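PDB 2W9M: polymerase X from Deinococcus radiodurans, which probably extends DNA chains by adding deoxyribonucleotides from their triphosphates, and also carries a zinc-binding domain of the polymerase/histidinol phosphatase (PHP) family. Local coordinates for residues A[356-361]-A[550-555]; A[404-409]-A[435-440]; A[429-434]-A[466-471]; A[441-446]-A[476-481]; A[497-502]-A[533-538]. All blocks are in the same frame, centred on the assembly; numbering follows the deposited sequence.

Contact 1: residues A[356-361]-A[550-555]; sequences HEFLGT and AEFLDF
Phe552 on helix 549-561 and Phe358 on strand 358-364 join the two segments, CZ of the Phe358 ring meeting CB and the near side of the Phe552 ring obliquely. Along the helix, Ala550 comes first. Its methyl group turns from the strand, although its CA is the one nearest that of Phe358. Glu551 follows and accepts from Gly548 N, one turn back. Phe552 then reaches across. Its CG lies anti to the backbone N (chi1 176°), which carries the ring off the helix. CB of Phe552 comes to 3.9 Å from CZ of Phe358, and CD2 of Phe552 to 4.1 Å from CE2 of Phe358. The ring planes are inclined at 38°, with centroids 5.7 Å apart. Beyond it, Leu553 rests on Val397 and Asp421, and Phe555 on Lys510. Val397 of strand 396-403 touches both phenylalanines. The C-terminal helix therefore covers the parallel sheet at two adjacent strands, while Leu359, next to Phe358, packs on helix 344-353.

Contact 2: residues A[404-409]-A[435-440]; sequences ILDDGS and AARQTE
Arg437 lays the edge of its guanidinium group against the backbone of Asp406 and Asp407. NH1 of Arg437 is 2.7 Å from Asp406 O and 4.1 Å from Asp407 CA. The chain gets there by bending at chi2 and chi3 (-94° and -99°), both away from staggered values. The carboxylate of Asp406 stays further off. Its OD2 is 4.0 Å from NH2 of Arg437, beyond a salt bridge, and the two planar groups are inclined at 59°. The segment 404-409 is a compact loop. A type I beta turn runs from Leu405 to Gly408, with Gly408 N bonded to Leu405 O at 2.9 Å. Asp407 turns inward to its own chain. Its OD1 takes Ser409 N at 2.9 Å, an Asx turn, and also the Ser409 hydroxyl OG at 2.7 Å. On the helix, Thr439 OG1 bonds back to Ala435 O and also receives Asp471 N. Deeper in, Arg441, one residue past the segment, bonds the carbonyls of Ile404 and Leu405. Arg437 is exposed, and it touches a crystal neighbour, as does Asp406. Its pose may therefore owe something to crystal packing. The carboxylate and guanidinium, just beyond salt-bridge distance, probably attract only modestly at this exposed surface.

Contact 3: residues A[429-434]-A[466-471]; sequences SNFTLD and PGYALD
Phe431 holds its CG anti to the carbonyl carbon (chi1 -77°), and Tyr468 has a chi1 of only 34°, well off a staggered value; together these bring the two rings against each other. The edge of Tyr468 points at one face of Phe431. CD1 of Tyr468 is 3.5 Å from CD2 of Phe431. The pair is an offset edge-to-face contact, with centroids 5.3 Å apart and planes at 65°. CB of Tyr468 also packs on the Phe431 carbonyl, 3.4 Å from its O. An alanine in place of Phe431 is likely to leave the Tyr468 edge without its aromatic face and open a gap between the loops. Both loops follow strands of the parallel sheet, 422-426 and 453-454, as in the distorted (beta/alpha)7 barrel of PHP domains. Each aromatic side chain lies about 5 Å from a zinc-binding histidine: Phe431 from His428, Tyr468 from His456. The hydroxyl of Tyr468 is anchored on Ala457 O. Further along, a water probably links the loops, 2.8 Å from Leu433 O and 2.8 Å from Ala469 O. Asp434 and Asp471 occupy the N-cap positions of helices 435-446 and 472-482.

Contact 4: residues A[441-446]-A[476-481]; sequences RLIRAV and LGACEA
Ala478 offers its methyl group to two branched side chains of the neighbouring helix, and apolar contacts of this kind carry the interface. CB of Ala478 is 3.7 Å from Val446 CG2 and 3.8 Å from Ile443 CG2. It thus sits against both, one helical turn apart. Val446 works with both of its branches. With chi1 at -63°, CG1 lies beside the backbone N and CG2 between the N and the carbonyl carbon. CG2 faces Ala478, while CG1 meets the sulfur of Cys479, 3.8 Å from SG. The small residue lets the backbones come close, with CA atoms of Ile443 and Ala478 5.7 Å apart. The axes of the two short segments approach to 8.7 Å, and they run nearly parallel at 13°.

Polar contacts lie around this apolar strip. Val446 O accepts from Asn482 ND2, which joins the ends of the two helices. On another side of helix 435-446, Arg441 bonds Ser429 O. Glu480 forms a salt bridge with Arg508.

Leu454 of strand 453-454 touches both Val446 and Cys479, on the sheet side of the helices. The order is strand 422-426, helix 435-446, strand 453-454, helix 472-482, strand 485-489. Neighbouring parallel helices packed over parallel strands are characteristic of consecutive beta-alpha-beta crossovers, here in the PHP domain.

Contact 5: residues A[497-502]-A[533-538]; sequences LDWREA and ARKAGL
Lys535 passes over one face of the Trp499 indole in a cation-pi contact. Its NZ is 3.3 Å from the centroid of the five-membered ring, 34° off the normal. Lys535 NZ also lies 2.8 Å from Trp499 NE1, too short for two donors, so its exact position is doubtful. CE of Lys535 adds a CH-pi contact, 3.5 Å from the same centroid and closer to the normal. A bend at chi3 (69°) folds the lysine chain over the ring. The other face of the indole carries CG of Arg500, and Trp499 CZ2 lies over the centre of the Arg500 guanidinium. A leucine in place of Trp499 would probably leave the Lys535 ammonium without its aromatic face and the Arg500 guanidinium without its support.

Apolar contact comes from two methyl groups: CB of Ala502 and CB of Ala536 meet at 3.7 Å. Both segments pack against strand 511-514, an outermost strand of the parallel sheet, where Phe511 touches Ala502 and Leu538. Gly537 ends helix 526-535 in a Schellman motif, with Leu538 N bonded to Ala533 O.

Polar contacts hold the groups beside the indole. Asp498, the N-cap of helix 499-505, accepts weakly from Arg500 N. Its OD1 forms a salt bridge with Arg500 NH1, 3.0 Å and nearly straight (165°). Arg500 NH2 pairs with Glu193. Weak bonds run from Trp499 NE1 to Glu193 and Lys535 NZ to Gly191 O.

Overall arrangement
All five contacts lie around the seven-stranded parallel sheet of the PHP domain. Contacts 2, 3 and 4 cluster. Contacts 2 and 3 have centres about 9 Å apart, and contacts 2 and 4 about 11 Å. Helix 435-446 serves contacts 2 and 4 and touches the loops of contact 3. Contact 3 crosses both along the chain, so these segments interlock, with contact 3 closest to the zinc ligands His428 and His456. Contact 5 follows in sequence, at the sheet's far edge, about 19 Å from contact 4 centre to centre. Contact 1 spans the others. It brings the C-terminal helix back to an early strand, about 23 Å centre to centre from contacts 4 and 5.

Contact 1: residues A[356-361]-A[550-555]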
# COMPACT_ATOMS: atom_id res chain seq x y z
N HIS A 356 12.16 3.91 -14.62
CA HIS A 356 11.02 4.72 -15.03
C HIS A 356 11.48 6.01 -15.70
O HIS A 356 12.68 6.26 -15.80
CB HIS A 356 10.10 5.00 -13.84
CG HIS A 356 9.73 3.78 -13.06
ND1 HIS A 356 8.89 2.80 -13.56
CD2 HIS A 356 10.08 3.36 -11.82
CE1 HIS A 356 8.75 1.84 -12.66
NE2 HIS A 356 9.46 2.16 -11.59
N GLU A 357 10.53 6.82 -16.14
CA GLU A 357 10.85 7.98 -16.96
C GLU A 357 10.83 9.31 -16.20
O GLU A 357 11.73 10.13 -16.36
CB GLU A 357 9.92 8.05 -18.17
CG GLU A 357 10.07 9.31 -19.00
CD GLU A 357 9.29 9.25 -20.30
OE1 GLU A 357 8.80 10.31 -20.75
OE2 GLU A 357 9.16 8.14 -20.87
N PHE A 358 9.80 9.53 -15.38
CA PHE A 358 9.69 10.80 -14.66
C PHE A 358 9.01 10.66 -13.29
O PHE A 358 8.31 9.68 -13.03
CB PHE A 358 9.00 11.86 -15.52
CG PHE A 358 7.53 11.62 -15.74
CD1 PHE A 358 7.09 10.77 -16.74
CD2 PHE A 358 6.58 12.25 -14.95
CE1 PHE A 358 5.74 10.54 -16.95
CE2 PHE A 358 5.22 12.02 -15.15
CZ PHE A 358 4.81 11.17 -16.15
N LEU A 359 9.24 11.64 -12.43
CA LEU A 359 8.71 11.63 -11.07
C LEU A 359 7.58 12.63 -10.90
O LEU A 359 7.66 13.76 -11.36
CB LEU A 359 9.81 11.94 -10.05
CG LEU A 359 9.38 12.12 -8.60
CD1 LEU A 359 9.14 10.78 -7.92
CD2 LEU A 359 10.41 12.93 -7.83
N GLY A 360 6.52 12.19 -10.22
CA GLY A 360 5.41 13.06 -9.90
C GLY A 360 5.43 13.47 -8.45
O GLY A 360 5.19 12.66 -7.55
N THR A 361 5.73 14.74 -8.21
CA THR A 361 5.71 15.33 -6.88
C THR A 361 4.27 15.45 -6.39
O THR A 361 3.37 15.72 -7.18
CB THR A 361 6.37 16.72 -6.93
OG1 THR A 361 7.79 16.57 -6.74
CG2 THR A 361 5.81 17.63 -5.85
N ALA A 550 5.90 14.22 -21.50
CA ALA A 550 5.21 15.19 -22.35
C ALA A 550 3.80 14.73 -22.72
O ALA A 550 2.88 15.55 -22.80
CB ALA A 550 6.03 15.46 -23.61
N GLU A 551 3.63 13.43 -22.94
CA GLU A 551 2.31 12.86 -23.20
C GLU A 551 1.40 13.05 -21.99
O GLU A 551 0.19 13.23 -22.14
CB GLU A 551 2.41 11.36 -23.52
CG GLU A 551 3.16 11.03 -24.80
CD GLU A 551 3.49 9.54 -24.91
OE1 GLU A 551 3.07 8.77 -24.02
OE2 GLU A 551 4.16 9.15 -25.89
N PHE A 552 1.98 13.01 -20.80
CA PHE A 552 1.22 13.17 -19.57
C PHE A 552 0.75 14.60 -19.40
O PHE A 552 -0.40 14.85 -19.03
CB PHE A 552 2.05 12.75 -18.35
CG PHE A 552 1.36 12.97 -17.04
CD1 PHE A 552 0.30 12.16 -16.65
CD2 PHE A 552 1.77 13.97 -16.18
CE1 PHE A 552 -0.34 12.36 -15.45
CE2 PHE A 552 1.14 14.17 -14.97
CZ PHE A 552 0.08 13.37 -14.60
N LEU A 553 1.63 15.55 -19.69
CA LEU A 553 1.32 16.96 -19.48
C LEU A 553 0.18 17.46 -20.36
O LEU A 553 -0.56 18.36 -19.96
CB LEU A 553 2.57 17.82 -19.66
CG LEU A 553 3.54 17.79 -18.47
CD1 LEU A 553 4.70 18.74 -18.70
CD2 LEU A 553 2.81 18.15 -17.19
N ASP A 554 0.02 16.88 -21.55
CA ASP A 554 -1.08 17.30 -22.40
C ASP A 554 -2.31 16.40 -22.26
O ASP A 554 -3.39 16.75 -22.75
CB ASP A 554 -0.65 17.48 -23.86
CG ASP A 554 -0.57 16.17 -24.60
OD1 ASP A 554 0.41 15.43 -24.39
OD2 ASP A 554 -1.48 15.90 -25.43
N PHE A 555 -2.16 15.26 -21.59
CA PHE A 555 -3.33 14.48 -21.19
C PHE A 555 -4.16 15.30 -20.22
O PHE A 555 -5.38 15.36 -20.35
CB PHE A 555 -2.94 13.17 -20.52
CG PHE A 555 -4.08 12.54 -19.77
CD1 PHE A 555 -4.91 11.61 -20.38
CD2 PHE A 555 -4.35 12.90 -18.45
CE1 PHE A 555 -5.97 11.03 -19.70
CE2 PHE A 555 -5.41 12.33 -17.76
CZ PHE A 555 -6.22 11.39 -18.39

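Contact 2: residues A[404-409]-A[435-440]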
# COMPACT_ATOMS: atom_id res chain seq x y z
N ILE A 404 -9.20 17.24 0.92
CA ILE A 404 -10.60 17.60 0.69
C ILE A 404 -11.24 17.99 2.02
O ILE A 404 -11.42 17.14 2.90
CB ILE A 404 -11.38 16.42 0.08
CG1 ILE A 404 -10.73 15.98 -1.23
CG2 ILE A 404 -12.83 16.80 -0.14
CD1 ILE A 404 -11.27 14.67 -1.78
N LEU A 405 -11.57 19.27 2.17
CA LEU A 405 -12.19 19.75 3.40
C LEU A 405 -13.53 19.05 3.59
O LEU A 405 -14.09 18.51 2.63
CB LEU A 405 -12.36 21.27 3.37
CG LEU A 405 -11.09 22.05 3.01
CD1 LEU A 405 -11.33 23.55 2.99
CD2 LEU A 405 -9.96 21.70 3.96
N ASP A 406 -14.04 19.04 4.82
CA ASP A 406 -15.20 18.21 5.15
C ASP A 406 -16.47 18.57 4.39
O ASP A 406 -17.44 17.81 4.40
CB ASP A 406 -15.46 18.20 6.67
CG ASP A 406 -15.78 19.58 7.22
OD1 ASP A 406 -15.29 20.57 6.64
OD2 ASP A 406 -16.50 19.66 8.23
N ASP A 407 -16.47 19.72 3.71
CA ASP A 407 -17.64 20.13 2.94
C ASP A 407 -17.51 19.84 1.45
O ASP A 407 -18.45 20.07 0.68
CB ASP A 407 -17.97 21.62 3.19
CG ASP A 407 -16.86 22.56 2.75
OD1 ASP A 407 -16.00 22.15 1.95
OD2 ASP A 407 -16.85 23.72 3.21
N GLY A 408 -16.35 19.34 1.03
CA GLY A 408 -16.13 19.00 -0.36
C GLY A 408 -15.19 19.95 -1.09
O GLY A 408 -14.76 19.67 -2.21
N SER A 409 -14.87 21.07 -0.46
CA SER A 409 -13.97 22.06 -1.05
C SER A 409 -12.51 21.64 -0.88
O SER A 409 -12.20 20.76 -0.08
CB SER A 409 -14.21 23.44 -0.44
OG SER A 409 -13.88 23.46 0.94
N ALA A 435 -22.73 8.44 5.62
CA ALA A 435 -22.54 8.05 4.23
C ALA A 435 -22.92 9.15 3.23
O ALA A 435 -22.16 9.46 2.32
CB ALA A 435 -23.29 6.77 3.93
N ALA A 436 -24.11 9.73 3.40
CA ALA A 436 -24.62 10.71 2.45
C ALA A 436 -23.81 12.00 2.42
O ALA A 436 -23.63 12.61 1.36
CB ALA A 436 -26.09 11.00 2.72
N ARG A 437 -23.31 12.42 3.58
CA ARG A 437 -22.45 13.60 3.64
C ARG A 437 -21.08 13.32 3.02
O ARG A 437 -20.50 14.18 2.35
CB ARG A 437 -22.30 14.07 5.09
CG ARG A 437 -23.11 15.32 5.41
CD ARG A 437 -22.27 16.57 5.24
NE ARG A 437 -21.75 17.06 6.51
CZ ARG A 437 -20.59 17.72 6.66
NH1 ARG A 437 -19.83 17.94 5.60
NH2 ARG A 437 -20.21 18.13 7.86
N GLN A 438 -20.56 12.12 3.24
CA GLN A 438 -19.25 11.73 2.74
C GLN A 438 -19.27 11.60 1.22
O GLN A 438 -18.33 12.03 0.54
CB GLN A 438 -18.82 10.40 3.37
CG GLN A 438 -17.36 10.06 3.14
CD GLN A 438 -16.44 10.80 4.09
OE1 GLN A 438 -15.84 11.81 3.73
NE2 GLN A 438 -16.32 10.30 5.32
N THR A 439 -20.33 11.01 0.69
CA THR A 439 -20.49 10.87 -0.75
C THR A 439 -20.55 12.23 -1.45
O THR A 439 -19.88 12.44 -2.46
CB THR A 439 -21.76 10.06 -1.09
OG1 THR A 439 -21.63 8.73 -0.58
CG2 THR A 439 -21.96 10.00 -2.60
N GLU A 440 -21.36 13.13 -0.90
CA GLU A 440 -21.49 14.48 -1.46
C GLU A 440 -20.14 15.19 -1.45
O GLU A 440 -19.79 15.90 -2.39
CB GLU A 440 -22.51 15.29 -0.67
CG GLU A 440 -22.78 16.68 -1.22
CD GLU A 440 -23.76 17.48 -0.36
OE1 GLU A 440 -23.50 18.68 -0.13
OE2 GLU A 440 -24.78 16.90 0.08

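Contact 3: residues A[429-434]-A[466-471]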
# COMPACT_ATOMS: atom_id res chain seq x y z
N SER A 429 -9.12 13.42 6.69
CA SER A 429 -9.81 13.91 7.87
C SER A 429 -11.29 13.56 7.79
O SER A 429 -11.80 13.29 6.70
CB SER A 429 -9.65 15.43 7.97
OG SER A 429 -10.32 16.08 6.90
N ASN A 430 -11.97 13.57 8.93
CA ASN A 430 -13.41 13.33 8.97
C ASN A 430 -13.83 11.98 8.40
O ASN A 430 -14.59 11.91 7.43
CB ASN A 430 -14.16 14.44 8.23
CG ASN A 430 -14.18 15.74 9.00
OD1 ASN A 430 -13.39 16.65 8.73
ND2 ASN A 430 -15.08 15.83 9.97
N PHE A 431 -13.34 10.90 9.01
CA PHE A 431 -13.65 9.56 8.52
C PHE A 431 -15.01 9.06 9.01
O PHE A 431 -15.47 8.00 8.59
CB PHE A 431 -12.55 8.58 8.92
CG PHE A 431 -11.31 8.69 8.09
CD1 PHE A 431 -10.59 9.87 8.04
CD2 PHE A 431 -10.85 7.61 7.35
CE1 PHE A 431 -9.44 9.97 7.27
CE2 PHE A 431 -9.71 7.70 6.59
CZ PHE A 431 -9.00 8.88 6.54
N THR A 432 -15.64 9.82 9.90
CA THR A 432 -16.87 9.36 10.53
C THR A 432 -18.12 10.13 10.11
O THR A 432 -19.19 9.97 10.70
CB THR A 432 -16.75 9.33 12.06
OG1 THR A 432 -16.10 10.52 12.52
CG2 THR A 432 -15.94 8.12 12.50
N LEU A 433 -18.00 10.97 9.08
CA LEU A 433 -19.17 11.59 8.48
C LEU A 433 -20.14 10.49 8.03
O LEU A 433 -19.71 9.40 7.65
CB LEU A 433 -18.77 12.44 7.28
CG LEU A 433 -18.49 13.93 7.47
CD1 LEU A 433 -17.54 14.18 8.63
CD2 LEU A 433 -17.94 14.52 6.18
N ASP A 434 -21.44 10.77 8.09
CA ASP A 434 -22.43 9.82 7.61
C ASP A 434 -22.26 9.59 6.10
O ASP A 434 -21.72 10.44 5.40
CB ASP A 434 -23.85 10.30 7.92
CG ASP A 434 -24.05 11.78 7.65
OD1 ASP A 434 -24.91 12.12 6.81
OD2 ASP A 434 -23.34 12.60 8.28
N PRO A 466 -11.11 -0.25 8.44
CA PRO A 466 -11.87 -0.23 7.19
C PRO A 466 -11.97 1.20 6.65
O PRO A 466 -11.65 2.14 7.37
CB PRO A 466 -13.26 -0.71 7.63
CG PRO A 466 -13.30 -0.42 9.11
CD PRO A 466 -11.92 -0.76 9.56
N GLY A 467 -12.41 1.35 5.41
CA GLY A 467 -12.59 2.67 4.83
C GLY A 467 -13.81 3.35 5.40
O GLY A 467 -14.61 2.72 6.09
N TYR A 468 -13.95 4.65 5.13
CA TYR A 468 -15.13 5.37 5.58
C TYR A 468 -16.36 4.93 4.80
O TYR A 468 -16.25 4.41 3.69
CB TYR A 468 -14.94 6.90 5.47
CG TYR A 468 -14.09 7.35 4.31
CD1 TYR A 468 -12.82 7.87 4.51
CD2 TYR A 468 -14.56 7.26 3.00
CE1 TYR A 468 -12.03 8.28 3.45
CE2 TYR A 468 -13.78 7.67 1.93
CZ TYR A 468 -12.52 8.18 2.16
OH TYR A 468 -11.75 8.59 1.10
N ALA A 469 -17.53 5.13 5.40
CA ALA A 469 -18.79 4.77 4.77
C ALA A 469 -19.15 5.77 3.67
O ALA A 469 -19.34 6.96 3.93
CB ALA A 469 -19.90 4.71 5.81
N LEU A 470 -19.23 5.28 2.43
CA LEU A 470 -19.65 6.12 1.31
C LEU A 470 -20.26 5.26 0.20
O LEU A 470 -20.19 4.03 0.25
CB LEU A 470 -18.47 6.93 0.75
CG LEU A 470 -17.57 6.27 -0.29
CD1 LEU A 470 -16.55 7.25 -0.84
CD2 LEU A 470 -16.87 5.04 0.28
N ASP A 471 -20.86 5.92 -0.78
CA ASP A 471 -21.43 5.24 -1.93
C ASP A 471 -20.46 5.29 -3.10
O ASP A 471 -20.51 6.21 -3.93
CB ASP A 471 -22.75 5.89 -2.33
CG ASP A 471 -23.37 5.27 -3.56
OD1 ASP A 471 -22.97 4.14 -3.92
OD2 ASP A 471 -24.26 5.90 -4.16
O HOH W 1 -17.88 8.05 6.09

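Contact 4: residues A[441-446]-A[476-481]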
# COMPACT_ATOMS: atom_id res chain seq x y z
N ARG A 441 -19.38 14.97 -0.38
CA ARG A 441 -18.05 15.55 -0.22
C ARG A 441 -17.11 15.16 -1.36
O ARG A 441 -16.48 16.02 -1.98
CB ARG A 441 -17.46 15.10 1.12
CG ARG A 441 -15.99 15.42 1.33
CD ARG A 441 -15.49 14.68 2.56
NE ARG A 441 -14.30 15.28 3.17
CZ ARG A 441 -13.63 14.74 4.18
NH1 ARG A 441 -14.03 13.58 4.69
NH2 ARG A 441 -12.56 15.34 4.68
N LEU A 442 -17.04 13.87 -1.65
CA LEU A 442 -16.13 13.36 -2.67
C LEU A 442 -16.60 13.66 -4.10
O LEU A 442 -15.77 13.92 -4.98
CB LEU A 442 -15.88 11.86 -2.46
CG LEU A 442 -14.79 11.58 -1.42
CD1 LEU A 442 -15.14 10.40 -0.54
CD2 LEU A 442 -13.45 11.36 -2.10
N ILE A 443 -17.91 13.63 -4.32
CA ILE A 443 -18.46 14.00 -5.62
C ILE A 443 -18.09 15.44 -5.95
O ILE A 443 -17.72 15.76 -7.08
CB ILE A 443 -19.99 13.86 -5.65
CG1 ILE A 443 -20.39 12.40 -5.65
CG2 ILE A 443 -20.55 14.54 -6.89
CD1 ILE A 443 -21.88 12.19 -5.62
N ARG A 444 -18.20 16.30 -4.94
CA ARG A 444 -17.84 17.71 -5.07
C ARG A 444 -16.37 17.88 -5.43
O ARG A 444 -16.02 18.68 -6.30
CB ARG A 444 -18.16 18.44 -3.77
CG ARG A 444 -17.51 19.81 -3.62
CD ARG A 444 -18.51 20.93 -3.81
NE ARG A 444 -18.45 21.88 -2.70
CZ ARG A 444 -17.88 23.08 -2.77
NH1 ARG A 444 -17.33 23.49 -3.90
NH2 ARG A 444 -17.88 23.87 -1.70
N ALA A 445 -15.50 17.12 -4.77
CA ALA A 445 -14.06 17.24 -4.98
C ALA A 445 -13.60 16.72 -6.34
O ALA A 445 -12.75 17.33 -6.98
CB ALA A 445 -13.30 16.55 -3.86
N VAL A 446 -14.16 15.59 -6.78
CA VAL A 446 -13.76 15.01 -8.06
C VAL A 446 -14.43 15.73 -9.23
O VAL A 446 -14.14 15.44 -10.39
CB VAL A 446 -14.07 13.49 -8.15
CG1 VAL A 446 -13.27 12.72 -7.11
CG2 VAL A 446 -15.56 13.24 -7.98
N LEU A 476 -17.56 7.27 -8.14
CA LEU A 476 -16.91 6.85 -9.38
C LEU A 476 -17.63 7.39 -10.60
O LEU A 476 -17.00 7.76 -11.60
CB LEU A 476 -16.80 5.32 -9.44
CG LEU A 476 -15.86 4.67 -8.43
CD1 LEU A 476 -15.68 3.19 -8.73
CD2 LEU A 476 -14.51 5.37 -8.43
N GLY A 477 -18.96 7.44 -10.53
CA GLY A 477 -19.75 8.02 -11.60
C GLY A 477 -19.38 9.48 -11.80
O GLY A 477 -19.25 9.95 -12.94
N ALA A 478 -19.20 10.19 -10.70
CA ALA A 478 -18.79 11.59 -10.75
C ALA A 478 -17.39 11.74 -11.36
O ALA A 478 -17.10 12.73 -12.03
CB ALA A 478 -18.84 12.21 -9.37
N CYS A 479 -16.54 10.74 -11.15
CA CYS A 479 -15.21 10.74 -11.76
C CYS A 479 -15.32 10.60 -13.27
O CYS A 479 -14.67 11.31 -14.02
CB CYS A 479 -14.35 9.60 -11.20
SG CYS A 479 -13.77 9.84 -9.51
N GLU A 480 -16.16 9.66 -13.69
CA GLU A 480 -16.37 9.40 -15.11
C GLU A 480 -16.89 10.65 -15.81
O GLU A 480 -16.44 10.99 -16.90
CB GLU A 480 -17.36 8.24 -15.29
CG GLU A 480 -17.63 7.89 -16.75
CD GLU A 480 -18.73 6.86 -16.90
OE1 GLU A 480 -19.60 6.78 -16.01
OE2 GLU A 480 -18.73 6.13 -17.92
N ALA A 481 -17.83 11.33 -15.16
CA ALA A 481 -18.48 12.51 -15.74
C ALA A 481 -17.52 13.69 -15.86
O ALA A 481 -17.72 14.57 -16.69
CB ALA A 481 -19.70 12.90 -14.91

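Contact 5: residues A[497-502]-A[533-538]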
# COMPACT_ATOMS: atom_id res chain seq x y z
N LEU A 497 -7.92 2.26 -4.99
CA LEU A 497 -9.13 1.46 -5.24
C LEU A 497 -8.98 -0.06 -5.27
O LEU A 497 -8.06 -0.60 -5.88
CB LEU A 497 -9.73 1.92 -6.58
CG LEU A 497 -11.12 1.44 -6.97
CD1 LEU A 497 -12.17 2.07 -6.06
CD2 LEU A 497 -11.40 1.78 -8.44
N ASP A 498 -9.92 -0.75 -4.62
CA ASP A 498 -9.93 -2.21 -4.60
C ASP A 498 -10.02 -2.77 -6.02
O ASP A 498 -10.70 -2.19 -6.87
CB ASP A 498 -11.10 -2.73 -3.77
CG ASP A 498 -11.00 -4.21 -3.46
OD1 ASP A 498 -11.94 -4.95 -3.80
OD2 ASP A 498 -9.97 -4.64 -2.89
N TRP A 499 -9.33 -3.87 -6.29
CA TRP A 499 -9.31 -4.44 -7.64
C TRP A 499 -10.70 -4.92 -8.06
O TRP A 499 -11.00 -4.99 -9.24
CB TRP A 499 -8.28 -5.56 -7.78
CG TRP A 499 -8.59 -6.80 -7.00
CD1 TRP A 499 -8.12 -7.13 -5.77
CD2 TRP A 499 -9.44 -7.89 -7.41
NE1 TRP A 499 -8.63 -8.35 -5.37
CE2 TRP A 499 -9.44 -8.83 -6.37
CE3 TRP A 499 -10.19 -8.15 -8.56
CZ2 TRP A 499 -10.16 -10.02 -6.44
CZ3 TRP A 499 -10.91 -9.33 -8.62
CH2 TRP A 499 -10.89 -10.25 -7.57
N ARG A 500 -11.54 -5.23 -7.08
CA ARG A 500 -12.90 -5.67 -7.37
C ARG A 500 -13.71 -4.55 -7.98
O ARG A 500 -14.49 -4.78 -8.90
CB ARG A 500 -13.58 -6.21 -6.11
CG ARG A 500 -13.07 -7.57 -5.69
CD ARG A 500 -13.34 -7.85 -4.22
NE ARG A 500 -12.54 -8.97 -3.75
CZ ARG A 500 -11.29 -8.87 -3.30
NH1 ARG A 500 -10.70 -7.68 -3.26
NH2 ARG A 500 -10.64 -9.94 -2.89
N GLU A 501 -13.54 -3.33 -7.47
CA GLU A 501 -14.25 -2.18 -8.01
C GLU A 501 -13.66 -1.73 -9.35
O GLU A 501 -14.38 -1.27 -10.23
CB GLU A 501 -14.26 -1.03 -7.01
CG GLU A 501 -14.96 -1.35 -5.70
CD GLU A 501 -16.44 -1.66 -5.89
OE1 GLU A 501 -16.97 -1.44 -7.00
OE2 GLU A 501 -17.08 -2.12 -4.92
N ALA A 502 -12.35 -1.88 -9.49
CA ALA A 502 -11.67 -1.59 -10.75
C ALA A 502 -12.13 -2.54 -11.86
O ALA A 502 -12.27 -2.15 -13.01
CB ALA A 502 -10.16 -1.68 -10.58
N ALA A 533 -3.99 -4.35 -10.37
CA ALA A 533 -4.45 -3.89 -11.68
C ALA A 533 -4.64 -5.05 -12.66
O ALA A 533 -5.57 -5.04 -13.46
CB ALA A 533 -3.49 -2.86 -12.25
N ARG A 534 -3.76 -6.04 -12.59
CA ARG A 534 -3.83 -7.17 -13.52
C ARG A 534 -5.04 -8.07 -13.26
O ARG A 534 -5.61 -8.63 -14.19
CB ARG A 534 -2.53 -7.97 -13.49
CG ARG A 534 -1.33 -7.17 -13.99
CD ARG A 534 -0.03 -7.87 -13.69
NE ARG A 534 0.07 -9.15 -14.40
CZ ARG A 534 0.55 -9.28 -15.63
NH1 ARG A 534 0.98 -8.21 -16.29
NH2 ARG A 534 0.62 -10.48 -16.20
N LYS A 535 -5.43 -8.20 -12.00
CA LYS A 535 -6.63 -8.95 -11.67
C LYS A 535 -7.87 -8.23 -12.18
O LYS A 535 -8.89 -8.85 -12.48
CB LYS A 535 -6.72 -9.19 -10.16
CG LYS A 535 -5.59 -10.06 -9.63
CD LYS A 535 -5.31 -9.78 -8.17
CE LYS A 535 -6.44 -10.26 -7.28
NZ LYS A 535 -6.26 -9.78 -5.88
N ALA A 536 -7.79 -6.91 -12.30
CA ALA A 536 -8.90 -6.13 -12.82
C ALA A 536 -8.90 -6.17 -14.34
O ALA A 536 -9.87 -5.75 -14.98
CB ALA A 536 -8.84 -4.70 -12.30
N GLY A 537 -7.82 -6.67 -14.93
CA GLY A 537 -7.73 -6.80 -16.37
C GLY A 537 -7.28 -5.53 -17.08
O GLY A 537 -7.63 -5.29 -18.23
N LEU A 538 -6.48 -4.72 -16.39
CA LEU A 538 -6.05 -3.44 -16.95
C LEU A 538 -4.83 -3.60 -17.85
O LEU A 538 -3.90 -4.35 -17.54
CB LEU A 538 -5.77 -2.42 -15.85
CG LEU A 538 -6.95 -2.08 -14.93
CD1 LEU A 538 -6.59 -0.90 -14.05
CD2 LEU A 538 -8.20 -1.79 -15.75